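Local coordinates for secreted protein (PDB 5LXZ) that probably acts as a secreted copper radical oxidase related to galactose oxidase, with a metalloradical copper site on a Kelch beta-propeller, at residues A[127-132]-A[145-150]; A[296-301]-A[314-319]; A[347-352]-A[365-370]. The protein carries 1 engineered substitution. One frame throughout, in Å; residues are numbered along the deposited sequence.

Interaction 1 (A[127-132]-A[145-150])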
# COMPACT_ATOMS: atom_id res chain seq x y z
N LEU A 127 20.08 -9.19 31.25
CA LEU A 127 18.84 -9.65 31.79
C LEU A 127 18.81 -11.16 31.60
O LEU A 127 18.87 -11.63 30.47
CB LEU A 127 17.67 -8.99 31.04
CG LEU A 127 17.72 -7.47 31.02
CD1 LEU A 127 16.61 -6.93 30.14
CD2 LEU A 127 17.61 -6.88 32.43
N PRO A 128 18.68 -11.91 32.71
CA PRO A 128 18.62 -13.36 32.55
C PRO A 128 17.43 -13.89 31.79
O PRO A 128 16.37 -13.25 31.68
CB PRO A 128 18.53 -13.87 34.01
CG PRO A 128 18.01 -12.72 34.80
CD PRO A 128 18.46 -11.47 34.10
N ALA A 129 17.55 -15.14 31.36
CA ALA A 129 16.38 -15.86 30.94
C ALA A 129 15.32 -15.82 32.01
O ALA A 129 15.60 -15.93 33.23
CB ALA A 129 16.73 -17.31 30.63
N GLY A 130 14.08 -15.73 31.57
CA GLY A 130 12.95 -15.66 32.46
C GLY A 130 12.65 -14.24 32.94
O GLY A 130 11.77 -14.06 33.78
N THR A 131 13.32 -13.26 32.36
CA THR A 131 12.98 -11.85 32.61
C THR A 131 11.59 -11.58 32.04
O THR A 131 11.29 -11.95 30.91
CB THR A 131 14.03 -10.92 32.02
OG1 THR A 131 15.27 -11.10 32.70
CG2 THR A 131 13.65 -9.42 32.12
N LYS A 132 10.78 -10.88 32.85
CA LYS A 132 9.41 -10.51 32.49
C LYS A 132 9.38 -9.08 32.02
O LYS A 132 10.00 -8.20 32.63
CB LYS A 132 8.50 -10.65 33.68
CG LYS A 132 8.14 -12.09 34.01
CD LYS A 132 7.34 -12.20 35.29
CE LYS A 132 6.87 -13.63 35.52
NZ LYS A 132 5.80 -13.60 36.54
N LYS A 145 13.46 -16.28 26.89
CA LYS A 145 13.87 -17.68 27.00
C LYS A 145 15.39 -17.86 27.13
O LYS A 145 15.88 -18.92 27.54
CB LYS A 145 13.34 -18.47 25.80
CG LYS A 145 11.82 -18.50 25.69
CD LYS A 145 11.17 -19.25 26.84
CE LYS A 145 9.66 -19.30 26.69
NZ LYS A 145 9.04 -19.86 27.91
N ASP A 146 16.11 -16.82 26.79
CA ASP A 146 17.54 -16.74 26.90
C ASP A 146 17.93 -15.44 27.56
O ASP A 146 17.20 -14.46 27.52
CB ASP A 146 18.19 -16.76 25.51
CG ASP A 146 18.48 -18.17 25.01
OD1 ASP A 146 18.80 -19.05 25.85
OD2 ASP A 146 18.37 -18.36 23.79
N PRO A 147 19.15 -15.40 28.10
CA PRO A 147 19.71 -14.14 28.57
C PRO A 147 20.02 -13.21 27.42
O PRO A 147 20.20 -13.67 26.27
CB PRO A 147 21.00 -14.56 29.30
CG PRO A 147 21.37 -15.82 28.62
CD PRO A 147 20.10 -16.52 28.29
N VAL A 148 20.05 -11.92 27.72
CA VAL A 148 20.43 -10.91 26.77
C VAL A 148 21.38 -9.92 27.40
O VAL A 148 21.15 -9.43 28.53
CB VAL A 148 19.22 -10.16 26.14
CG1 VAL A 148 18.37 -9.45 27.20
CG2 VAL A 148 19.69 -9.20 25.03
N LEU A 149 22.41 -9.61 26.63
CA LEU A 149 23.42 -8.65 26.96
C LEU A 149 23.10 -7.37 26.23
O LEU A 149 23.17 -7.32 25.00
CB LEU A 149 24.80 -9.14 26.52
CG LEU A 149 25.92 -8.12 26.66
CD1 LEU A 149 26.13 -7.88 28.15
CD2 LEU A 149 27.20 -8.61 25.99
N VAL A 150 22.72 -6.35 26.98
CA VAL A 150 22.39 -5.07 26.40
C VAL A 150 23.58 -4.18 26.62
O VAL A 150 23.94 -3.92 27.77
CB VAL A 150 21.15 -4.43 27.07
CG1 VAL A 150 20.70 -3.24 26.23
CG2 VAL A 150 20.04 -5.44 27.27
O HOH W 1 16.55 -12.12 28.78
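Leu127 and Val148 form an antiparallel hydrogen-bonded pair at the end of a two-stranded ladder in the GlxA beta barrel domain, just before residues 128-131 curl into a type II turn. The backbone bonds run both ways, Leu127 N to Val148 O at 2.9 Å and Val148 N to Leu127 O at 3.0 Å. The two side chains leave the ladder on one face. Val148 has CG1 between its backbone N and carbonyl carbon (chi1 60°), which lays that methyl alongside Leu127 CB at 3.9 Å. Leu127 carries its isobutyl group onward to Val116 and Val195, so two branched aliphatic residues suit this buried face.

One residue before Val148, Pro147 packs against the 127-132 segment differently: its CA rests on Leu127 O at 3.3 Å in a CH-O contact, and its CD comes near the methyl of Ala129. The paired bonds stop at Leu127 and Val148, and prolines, lacking an N-H, come next on both segments. The small Ala129 lets its CB settle 3.6 Å from Lys145 O. A water links the two backbones, hydrogen-bonded to Leu127 O and Asp146 O. Gly130 takes the positive phi (85°) that the third position of a type II turn requires. At the turn's end Thr131 OG1 donates to Pro128 O at 2.6 Å, in the carbonyl plane and on a lone pair.

Interaction 2 (A[296-301]-A[314-319])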
# COMPACT_ATOMS: atom_id res chain seq x y z
N PRO A 296 2.16 4.87 11.16
CA PRO A 296 2.37 3.46 10.90
C PRO A 296 2.86 3.22 9.48
O PRO A 296 2.90 4.18 8.72
CB PRO A 296 0.98 2.84 11.07
CG PRO A 296 0.04 3.98 10.95
CD PRO A 296 0.74 5.20 11.39
N THR A 297 3.14 1.99 9.14
CA THR A 297 3.67 1.67 7.80
C THR A 297 2.60 1.75 6.74
O THR A 297 1.41 1.72 7.01
CB THR A 297 4.29 0.27 7.78
OG1 THR A 297 3.27 -0.72 7.98
CG2 THR A 297 5.40 0.16 8.78
N TYR A 298 3.04 1.90 5.49
CA TYR A 298 2.19 2.15 4.34
C TYR A 298 1.02 3.08 4.68
O TYR A 298 -0.15 2.77 4.35
CB TYR A 298 1.71 0.85 3.67
CG TYR A 298 2.77 0.07 2.95
CD1 TYR A 298 3.60 0.68 2.03
CD2 TYR A 298 2.93 -1.30 3.15
CE1 TYR A 298 4.56 -0.04 1.35
CE2 TYR A 298 3.90 -2.02 2.49
CZ TYR A 298 4.70 -1.41 1.57
OH TYR A 298 5.64 -2.19 0.92
N PRO A 299 1.29 4.24 5.26
CA PRO A 299 0.20 5.18 5.48
C PRO A 299 -0.38 5.65 4.17
O PRO A 299 0.34 5.96 3.25
CB PRO A 299 0.83 6.34 6.25
CG PRO A 299 2.28 6.28 5.78
CD PRO A 299 2.61 4.84 5.57
N ALA A 300 -1.70 5.69 4.05
CA ALA A 300 -2.32 6.13 2.82
C ALA A 300 -2.33 7.65 2.75
O ALA A 300 -3.18 8.29 3.37
CB ALA A 300 -3.73 5.58 2.73
N LEU A 301 -1.37 8.21 2.01
CA LEU A 301 -1.09 9.64 1.99
C LEU A 301 -1.30 10.17 0.57
O LEU A 301 -0.57 9.78 -0.34
CB LEU A 301 0.34 9.91 2.40
CG LEU A 301 0.73 9.44 3.80
CD1 LEU A 301 2.22 9.68 4.03
CD2 LEU A 301 -0.06 10.16 4.87
N ALA A 314 -5.76 4.70 6.74
CA ALA A 314 -5.45 3.33 6.30
C ALA A 314 -3.96 3.12 6.35
O ALA A 314 -3.19 4.05 6.03
CB ALA A 314 -5.97 3.08 4.89
N ASN A 315 -3.54 1.94 6.78
CA ASN A 315 -2.11 1.67 6.98
C ASN A 315 -1.90 0.18 7.14
O ASN A 315 -2.86 -0.53 7.30
CB ASN A 315 -1.59 2.38 8.25
CG ASN A 315 -2.16 1.80 9.53
OD1 ASN A 315 -1.57 0.92 10.12
ND2 ASN A 315 -3.35 2.24 9.92
N ALA A 316 -0.67 -0.26 7.07
CA ALA A 316 -0.32 -1.69 7.14
C ALA A 316 0.15 -2.10 8.53
O ALA A 316 0.54 -3.26 8.73
CB ALA A 316 0.72 -2.05 6.09
N GLY A 317 0.07 -1.19 9.49
CA GLY A 317 0.36 -1.48 10.88
C GLY A 317 1.76 -1.13 11.33
O GLY A 317 2.50 -0.41 10.64
N TYR A 318 2.12 -1.62 12.51
CA TYR A 318 3.34 -1.29 13.24
C TYR A 318 3.28 0.08 13.90
O TYR A 318 2.47 0.93 13.53
CB TYR A 318 4.62 -1.45 12.41
CG TYR A 318 4.84 -2.87 11.95
CD1 TYR A 318 5.39 -3.80 12.82
CD2 TYR A 318 4.50 -3.28 10.67
CE1 TYR A 318 5.59 -5.11 12.43
CE2 TYR A 318 4.71 -4.59 10.26
CZ TYR A 318 5.23 -5.50 11.17
OH TYR A 318 5.44 -6.83 10.79
N GLY A 319 4.15 0.28 14.86
CA GLY A 319 4.11 1.45 15.68
C GLY A 319 3.01 1.42 16.70
O GLY A 319 2.19 0.49 16.76
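Thr297 grips Gly317 O twice: its N donates at 2.9 Å and its OG1 at 2.8 Å, the two arriving from opposite faces of the carbonyl plane. The hydroxyl gets there because OG1 lies between the backbone N and the carbonyl carbon (chi1 66°). In return, Ala316 N gives Thr297 O a nearly straight bond (2.9 Å, 172°), though from above the carbonyl plane. Further along, Ala300 N donates to Ala314 O at 3.0 Å, where the methyls of Ala300 and Ala314 touch beside the bond. These loops belong to one Kelch motif and lead to and from the inner strands of a propeller blade.

Asn315 folds back, its OD1 taking a weak bond from Gly317 N while ND2 is satisfied by Gly313 O; the Asn315 and Pro296 side chains cross at about a right angle, with Asn315 CG 3.4 Å from Pro296 CG. Gly317, at phi 96°, holds a conformation that only glycine takes easily. The methyl of Ala316 meets the edge of the Tyr298 ring at CD2, 3.8 Å away. A valine in place of Thr297 would lack the hydroxyl, and Gly317 O, held across the contact by the backbone N alone, would probably be less firmly fixed. Tyr298 OH donates to Thr81 O, and its ring stacks on Tyr248, a copper ligand; the polar network is thus likely to steady the backbone of this second-shell tyrosine.

Interaction 3 (A[347-352]-A[365-370]); sequences NMLETA and YMVIGG
The backbone of Gly370 slots against a type II turn running from Leu349 to Ala352, with the CA atoms of Ala352 and Gly370 only 3.8 Å apart and no hydrogen bond passing between the two segments. Instead, Gly370 CA lies 3.4 Å from Met348 O in a CH-O contact, and equally near Glu350 O. Glycine suits this place twice over: a side chain would run into Met348 O, and the backbone angles (phi 113°) are unfavourable to other residues. The turn itself closes with a weak bond from Ala352 N to Leu349 O.

The apolar part of the contact gathers on one methyl of Val367. Its CG1, set anti to the backbone N (chi1 173°), receives Leu349 CD2 at 3.9 Å and Ala352 CB at 4.0 Å, the leucine and valine side chains crossing at about a right angle. Leucine reaches back far enough to make this touch even though its CB starts away from the opposite segment. A small residue suits the place of Ala352, its CB lying 3.4 Å from both Gly369 O and Ile368 O. Thr351 turns its hydroxyl back onto the preceding carbonyl, OG1 donating to Glu350 O at 2.6 Å, and it also accepts from Arg406.

Met348 O and Gly369 O face each other as two acceptors; Arg384 donates to both, which probably relieves their mutual repulsion. Glu350 points off to a salt bridge with Arg325. The turn leads directly into strand 353-356, and the 365-370 segment runs out of strand 364-368; Arg384 comes from strand 383-387, so three successive strands of one antiparallel propeller sheet meet around this contact.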
# COMPACT_ATOMS: atom_id res chain seq x y z
N ASN A 347 -10.98 1.78 14.73
CA ASN A 347 -10.18 0.70 15.23
C ASN A 347 -9.92 -0.42 14.23
O ASN A 347 -9.34 -1.45 14.57
CB ASN A 347 -10.85 0.14 16.50
CG ASN A 347 -12.25 -0.42 16.26
OD1 ASN A 347 -12.96 -0.03 15.35
ND2 ASN A 347 -12.63 -1.37 17.11
N MET A 348 -10.37 -0.22 12.98
CA MET A 348 -10.26 -1.22 11.88
C MET A 348 -9.78 -0.53 10.64
O MET A 348 -10.43 -0.64 9.59
CB MET A 348 -11.58 -1.93 11.63
CG MET A 348 -12.14 -2.53 12.89
SD MET A 348 -13.63 -3.49 12.47
CE MET A 348 -14.59 -3.34 13.96
N LEU A 349 -8.66 0.19 10.76
CA LEU A 349 -8.08 0.87 9.61
C LEU A 349 -6.86 0.17 9.05
O LEU A 349 -6.48 0.44 7.89
CB LEU A 349 -7.71 2.29 10.01
CG LEU A 349 -8.92 3.21 10.22
CD1 LEU A 349 -8.47 4.55 10.83
CD2 LEU A 349 -9.59 3.45 8.87
N GLU A 350 -6.25 -0.75 9.79
CA GLU A 350 -5.17 -1.54 9.20
C GLU A 350 -5.71 -2.41 8.10
O GLU A 350 -6.74 -3.07 8.26
CB GLU A 350 -4.50 -2.42 10.26
CG GLU A 350 -3.67 -1.59 11.25
CD GLU A 350 -2.74 -2.41 12.15
OE1 GLU A 350 -2.54 -3.63 11.91
OE2 GLU A 350 -2.18 -1.80 13.10
N THR A 351 -5.03 -2.45 6.96
CA THR A 351 -5.41 -3.31 5.82
C THR A 351 -6.69 -2.83 5.10
O THR A 351 -7.25 -3.57 4.30
CB THR A 351 -5.43 -4.82 6.16
OG1 THR A 351 -6.65 -5.21 6.84
CG2 THR A 351 -4.24 -5.20 6.97
N ALA A 352 -7.14 -1.61 5.36
CA ALA A 352 -8.19 -0.97 4.60
C ALA A 352 -7.63 -0.42 3.29
O ALA A 352 -6.44 -0.10 3.22
CB ALA A 352 -8.78 0.15 5.40
N TYR A 365 -12.68 11.17 -0.65
CA TYR A 365 -11.83 9.99 -0.39
C TYR A 365 -12.65 8.94 0.28
O TYR A 365 -13.42 9.27 1.17
CB TYR A 365 -10.66 10.38 0.50
CG TYR A 365 -9.64 11.24 -0.13
CD1 TYR A 365 -9.80 12.60 -0.20
CD2 TYR A 365 -8.53 10.69 -0.72
CE1 TYR A 365 -8.84 13.40 -0.81
CE2 TYR A 365 -7.60 11.48 -1.35
CZ TYR A 365 -7.75 12.81 -1.39
OH TYR A 365 -6.80 13.62 -2.00
N MET A 366 -12.51 7.70 -0.14
CA MET A 366 -13.22 6.57 0.45
C MET A 366 -12.25 5.58 1.04
O MET A 366 -11.28 5.18 0.39
CB MET A 366 -14.10 5.92 -0.58
CG MET A 366 -14.84 4.71 -0.02
SD MET A 366 -15.68 3.72 -1.28
CE MET A 366 -17.10 4.69 -1.29
N VAL A 367 -12.48 5.21 2.30
CA VAL A 367 -11.76 4.18 3.02
C VAL A 367 -12.68 2.94 3.12
O VAL A 367 -13.86 3.10 3.43
CB VAL A 367 -11.33 4.69 4.39
CG1 VAL A 367 -10.75 3.57 5.19
CG2 VAL A 367 -10.34 5.84 4.29
N ILE A 368 -12.14 1.81 2.75
CA ILE A 368 -12.92 0.62 2.53
C ILE A 368 -12.39 -0.52 3.38
O ILE A 368 -11.24 -0.90 3.27
CB ILE A 368 -12.83 0.17 1.04
CG1 ILE A 368 -13.15 1.30 0.10
CG2 ILE A 368 -13.72 -1.03 0.76
CD1 ILE A 368 -12.71 1.10 -1.32
N GLY A 369 -13.25 -1.11 4.20
CA GLY A 369 -12.93 -2.29 4.94
C GLY A 369 -11.84 -2.04 5.99
O GLY A 369 -11.77 -0.93 6.53
N GLY A 370 -11.00 -3.04 6.20
CA GLY A 370 -9.98 -2.99 7.22
C GLY A 370 -10.21 -3.98 8.33
O GLY A 370 -11.23 -4.65 8.40

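Overall arrangement
Interactions 1, 2 and 3 follow one another along the chain, each closing before the next opens. Interaction 1 stands apart in the beta barrel domain, its centre about 31 Å from that of interaction 2 and about 38 Å from that of interaction 3. The latter two belong to neighbouring four-stranded propeller sheets, from strand 301-303 to 337-339 and from 353-356 to 395-397, with centres about 11 Å apart. They touch directly: Asn315 O lies 2.9 Å from Thr351 N, a probable hydrogen bond, and Glu350 packs on Asn315 and Gly317. Loops of adjacent blades are thereby tied together close to the copper bound by Tyr248, Tyr460, His461 and His548, whereas most touching residues of interaction 1 are exposed.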